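Local coordinates for protein ElaA (Pseudomonas aeruginosa, PDB 1XEB) that probably transfers an acyl group, most likely acetyl, from acyl-coenzyme A to an amine of its substrate, at residues 21-24 and 25-29; 90-93 and 94-97. All coordinates share one frame; numbering follows the deposited sequence.

Contact 1: residues 21-24 and 25-29; sequences LLQL and RTEVF
Leu22 lays its CD2 methyl over one face of the Arg25 guanidinium, sitting above the centre of the plane at 3.7 Å from Arg25 CZ. Leu21, one residue earlier, meets the same group obliquely, its CD1 3.4 Å from Arg25 NH2. Each leucine side chain lies alongside that of Arg25 and points the same way. The arginine chain bends at its third torsion (chi3 44°), after its CG and CD have passed close to Leu21 O, and its charged end thereby comes up against the two leucines. The guanidinium takes its polar partners from beyond the helix: Arg25 NE forms a salt bridge with Glu39 and Arg25 NH2 one with Asp44, and the two carboxylates probably offset the buried charge, near which Arg80 also lies. These residues belong to helix 15-32 of the GNAT domain, whose inner side, with Leu24 and Val28, rests on Val82 of strand 76-83. On the more exposed side, Thr26 turns its hydroxyl back beside its own backbone N (chi1 -62°), and Thr26 OG1 donates to Leu22 O at 2.8 Å. Thr26 N bonds to the same Leu22 O at 3.0 Å, and the two donors arrive from opposite faces of the carbonyl plane, giving this oxygen a double grip. The bond from Val28 N to Leu24 O, 3.1 Å long, continues the helical bonding into the wider pi-type turn at 26-29.

Contact 2: residues 90-93 and 94-97; sequences QGLG and HQLM
With CG beside its backbone N (chi1 -59°) and the chain extended beyond it (chi2 178°), Gln95 reaches back along the first turn of its helix and brings its amide to Gly91 O. Gln95 NE2 donates to Gly91 O at 3.4 Å, a weak bond. The backbone supplies two more weak ones to the same oxygen, from Gln95 N and, at a strongly bent 121°, from His94 N. Gln95 CG also lies close to Gly91 O, while Leu92 CD2 stands off the amide plane, 4.0 Å from Gln95 NE2, roughly at right angles to the direction of Gly91 O. Gly91, with positive phi, holds the N-cap position of helix 92-108, the helix of a beta-alpha-beta unit between strands 76-83 and 113-118. Residues 90-93 are the last four positions of the Q/R-x-x-G-x-G/A signature of GNAT enzymes, which Arg88 opens and whose backbone amides in relatives bind the coenzyme A pyrophosphate. Regular helical bonding follows: Leu96 N bonds to Leu92 O at 2.8 Å, and Met97 N, of a selenomethionine, to Gly93 O. The Leu96 side chain folds back over Leu92 O, with CG 3.4 Å from it. Outside the turn, His94 ND1 is hydrogen-bonded to Tyr128. Three weak bonds thus converge on Gly91 O, so this carbonyl is held by several long bonds rather than one short one as the helix begins.

Contact 1 precedes contact 2 along the chain, and their centres are about 17 Å apart; the nearest atoms remain about 8 Å from each other, without touching. Contact 1 lies within helix 15-32 and contact 2 at the start of helix 92-108, the two helices packing against opposite faces of the mixed sheet. Strand 59-67 serves both: Leu60 and Tyr63 meet side chains of 21-24, whereas Ala62 and Leu64 meet Leu92 or Leu96. Strand 76-83 supports contact 1 through Val82 and leads along the chain toward contact 2. This is the layered GNAT architecture, in which helix 92-108 probably presents its N-terminal turn to acyl-coenzyme A.

Contact 1: residues 21-24 and 25-29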
loop_
_atom_site.group_PDB
_atom_site.type_symbol
_atom_site.label_atom_id
_atom_site.label_comp_id
_atom_site.label_asym_id
_atom_site.label_seq_id
_atom_site.Cartn_x
_atom_site.Cartn_y
_atom_site.Cartn_z
ATOM N N LEU A 21 2.768 -3.705 11.518
ATOM C CA LEU A 21 2.123 -3.455 10.239
ATOM C C LEU A 21 0.877 -4.338 10.036
ATOM O O LEU A 21 -0.078 -3.918 9.393
ATOM C CB LEU A 21 3.127 -3.630 9.086
ATOM C CG LEU A 21 3.549 -5.035 8.625
ATOM C CD1 LEU A 21 2.592 -5.553 7.560
ATOM C CD2 LEU A 21 4.953 -4.965 8.055
ATOM N N LEU A 22 0.867 -5.551 10.582
ATOM C CA LEU A 22 -0.317 -6.381 10.411
ATOM C C LEU A 22 -1.406 -5.874 11.348
ATOM O O LEU A 22 -2.607 -5.948 11.059
ATOM C CB LEU A 22 -0.009 -7.850 10.699
ATOM C CG LEU A 22 0.813 -8.578 9.627
ATOM C CD1 LEU A 22 1.076 -10.033 10.069
ATOM C CD2 LEU A 22 0.057 -8.540 8.291
ATOM N N GLN A 23 -0.985 -5.335 12.479
ATOM C CA GLN A 23 -1.953 -4.830 13.427
ATOM C C GLN A 23 -2.637 -3.560 12.920
ATOM O O GLN A 23 -3.829 -3.343 13.172
ATOM C CB GLN A 23 -1.267 -4.555 14.746
ATOM C CG GLN A 23 -2.240 -4.352 15.862
ATOM C CD GLN A 23 -1.997 -3.055 16.550
ATOM O OE1 GLN A 23 -2.837 -2.148 16.509
ATOM N NE2 GLN A 23 -0.826 -2.938 17.183
ATOM N N LEU A 24 -1.889 -2.718 12.207
ATOM C CA LEU A 24 -2.462 -1.480 11.678
ATOM C C LEU A 24 -3.422 -1.824 10.539
ATOM O O LEU A 24 -4.535 -1.286 10.437
ATOM C CB LEU A 24 -1.355 -0.558 11.162
ATOM C CG LEU A 24 -1.831 0.733 10.481
ATOM C CD1 LEU A 24 -2.734 1.525 11.415
ATOM C CD2 LEU A 24 -0.624 1.561 10.070
ATOM N N ARG A 25 -2.989 -2.755 9.697
ATOM C CA ARG A 25 -3.784 -3.185 8.553
ATOM C C ARG A 25 -5.106 -3.810 8.977
ATOM O O ARG A 25 -6.157 -3.565 8.359
ATOM C CB ARG A 25 -2.961 -4.158 7.701
ATOM C CG ARG A 25 -2.022 -3.452 6.739
ATOM C CD ARG A 25 -0.960 -4.380 6.176
ATOM N NE ARG A 25 -1.485 -5.684 5.762
ATOM C CZ ARG A 25 -0.729 -6.620 5.215
ATOM N NH1 ARG A 25 -1.251 -7.797 4.864
ATOM N NH2 ARG A 25 0.557 -6.365 5.006
ATOM N N THR A 26 -5.057 -4.596 10.045
ATOM C CA THR A 26 -6.247 -5.259 10.547
ATOM C C THR A 26 -7.187 -4.236 11.156
ATOM O O THR A 26 -8.414 -4.281 10.957
ATOM C CB THR A 26 -5.895 -6.295 11.628
ATOM O OG1 THR A 26 -5.063 -7.314 11.069
ATOM C CG2 THR A 26 -7.149 -6.924 12.174
ATOM N N GLU A 27 -6.604 -3.306 11.904
ATOM C CA GLU A 27 -7.394 -2.279 12.559
ATOM C C GLU A 27 -8.217 -1.483 11.559
ATOM O O GLU A 27 -9.380 -1.193 11.806
ATOM C CB GLU A 27 -6.478 -1.353 13.344
ATOM C CG GLU A 27 -7.175 -0.156 13.978
ATOM C CD GLU A 27 -6.200 0.690 14.770
ATOM O OE1 GLU A 27 -5.876 0.299 15.917
ATOM O OE2 GLU A 27 -5.740 1.728 14.233
ATOM N N VAL A 28 -7.615 -1.139 10.423
ATOM C CA VAL A 28 -8.321 -0.368 9.411
ATOM C C VAL A 28 -9.136 -1.180 8.405
ATOM O O VAL A 28 -10.325 -0.945 8.269
ATOM C CB VAL A 28 -7.351 0.556 8.664
ATOM C CG1 VAL A 28 -8.076 1.325 7.567
ATOM C CG2 VAL A 28 -6.734 1.532 9.666
ATOM N N PHE A 29 -8.517 -2.127 7.707
ATOM C CA PHE A 29 -9.239 -2.927 6.711
ATOM C C PHE A 29 -10.204 -3.951 7.293
ATOM O O PHE A 29 -11.231 -4.236 6.682
ATOM C CB PHE A 29 -8.255 -3.625 5.760
ATOM C CG PHE A 29 -7.375 -2.675 5.010
ATOM C CD1 PHE A 29 -5.996 -2.836 5.012
ATOM C CD2 PHE A 29 -7.923 -1.577 4.356
ATOM C CE1 PHE A 29 -5.167 -1.918 4.385
ATOM C CE2 PHE A 29 -7.109 -0.654 3.727
ATOM C CZ PHE A 29 -5.721 -0.819 3.741
#

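Contact 2: residues 90-93 and 94-97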
loop_
_atom_site.group_PDB
_atom_site.type_symbol
_atom_site.label_atom_id
_atom_site.label_comp_id
_atom_site.label_asym_id
_atom_site.label_seq_id
_atom_site.Cartn_x
_atom_site.Cartn_y
_atom_site.Cartn_z
ATOM N N GLN A 90 -4.084 14.949 7.504
ATOM C CA GLN A 90 -2.866 15.748 7.497
ATOM C C GLN A 90 -1.976 15.494 6.282
ATOM O O GLN A 90 -0.786 15.851 6.282
ATOM C CB GLN A 90 -2.066 15.496 8.776
ATOM C CG GLN A 90 -2.708 16.064 10.033
ATOM C CD GLN A 90 -3.262 17.475 9.825
ATOM O OE1 GLN A 90 -4.461 17.654 9.568
ATOM N NE2 GLN A 90 -2.388 18.481 9.920
ATOM N N GLY A 91 -2.555 14.876 5.253
ATOM C CA GLY A 91 -1.809 14.581 4.042
ATOM C C GLY A 91 -0.826 13.417 4.088
ATOM O O GLY A 91 0.164 13.427 3.351
ATOM N N LEU A 92 -1.058 12.421 4.938
ATOM C CA LEU A 92 -0.148 11.278 4.974
ATOM C C LEU A 92 -0.284 10.529 3.659
ATOM O O LEU A 92 0.684 9.953 3.152
ATOM C CB LEU A 92 -0.467 10.344 6.143
ATOM C CG LEU A 92 0.401 10.541 7.392
ATOM C CD1 LEU A 92 -0.162 9.724 8.548
ATOM C CD2 LEU A 92 1.829 10.126 7.100
ATOM N N GLY A 93 -1.494 10.545 3.106
ATOM C CA GLY A 93 -1.738 9.884 1.839
ATOM C C GLY A 93 -0.769 10.345 0.759
ATOM O O GLY A 93 -0.194 9.521 0.030
ATOM N N HIS A 94 -0.578 11.658 0.641
ATOM C CA HIS A 94 0.337 12.196 -0.361
ATOM C C HIS A 94 1.800 11.820 -0.063
ATOM O O HIS A 94 2.601 11.596 -0.986
ATOM C CB HIS A 94 0.189 13.722 -0.460
ATOM C CG HIS A 94 -1.084 14.167 -1.119
ATOM N ND1 HIS A 94 -1.437 13.787 -2.398
ATOM C CD2 HIS A 94 -2.089 14.957 -0.674
ATOM C CE1 HIS A 94 -2.605 14.320 -2.709
ATOM N NE2 HIS A 94 -3.022 15.035 -1.680
ATOM N N GLN A 95 2.157 11.745 1.216
ATOM C CA GLN A 95 3.528 11.380 1.580
ATOM C C GLN A 95 3.800 9.905 1.261
ATOM O O GLN A 95 4.911 9.535 0.853
ATOM C CB GLN A 95 3.769 11.665 3.061
ATOM C CG GLN A 95 3.542 13.124 3.433
ATOM C CD GLN A 95 3.748 13.397 4.919
ATOM O OE1 GLN A 95 4.864 13.277 5.447
ATOM N NE2 GLN A 95 2.667 13.762 5.606
ATOM N N LEU A 96 2.775 9.072 1.434
ATOM C CA LEU A 96 2.888 7.648 1.154
ATOM C C LEU A 96 3.088 7.458 -0.344
ATOM O O LEU A 96 4.077 6.869 -0.786
ATOM C CB LEU A 96 1.619 6.921 1.602
ATOM C CG LEU A 96 1.452 6.669 3.100
ATOM C CD1 LEU A 96 -0.019 6.545 3.436
ATOM C CD2 LEU A 96 2.221 5.416 3.499
HETATM N N MSE A 97 2.150 7.979 -1.121
HETATM C CA MSE A 97 2.219 7.865 -2.565
HETATM C C MSE A 97 3.536 8.399 -3.120
HETATM O O MSE A 97 4.109 7.802 -4.039
HETATM C CB MSE A 97 1.057 8.620 -3.197
HETATM C CG MSE A 97 0.569 8.000 -4.504
HETATM SE SE MSE A 97 -0.023 6.157 -4.271
HETATM C CE MSE A 97 -0.529 6.202 -2.410
#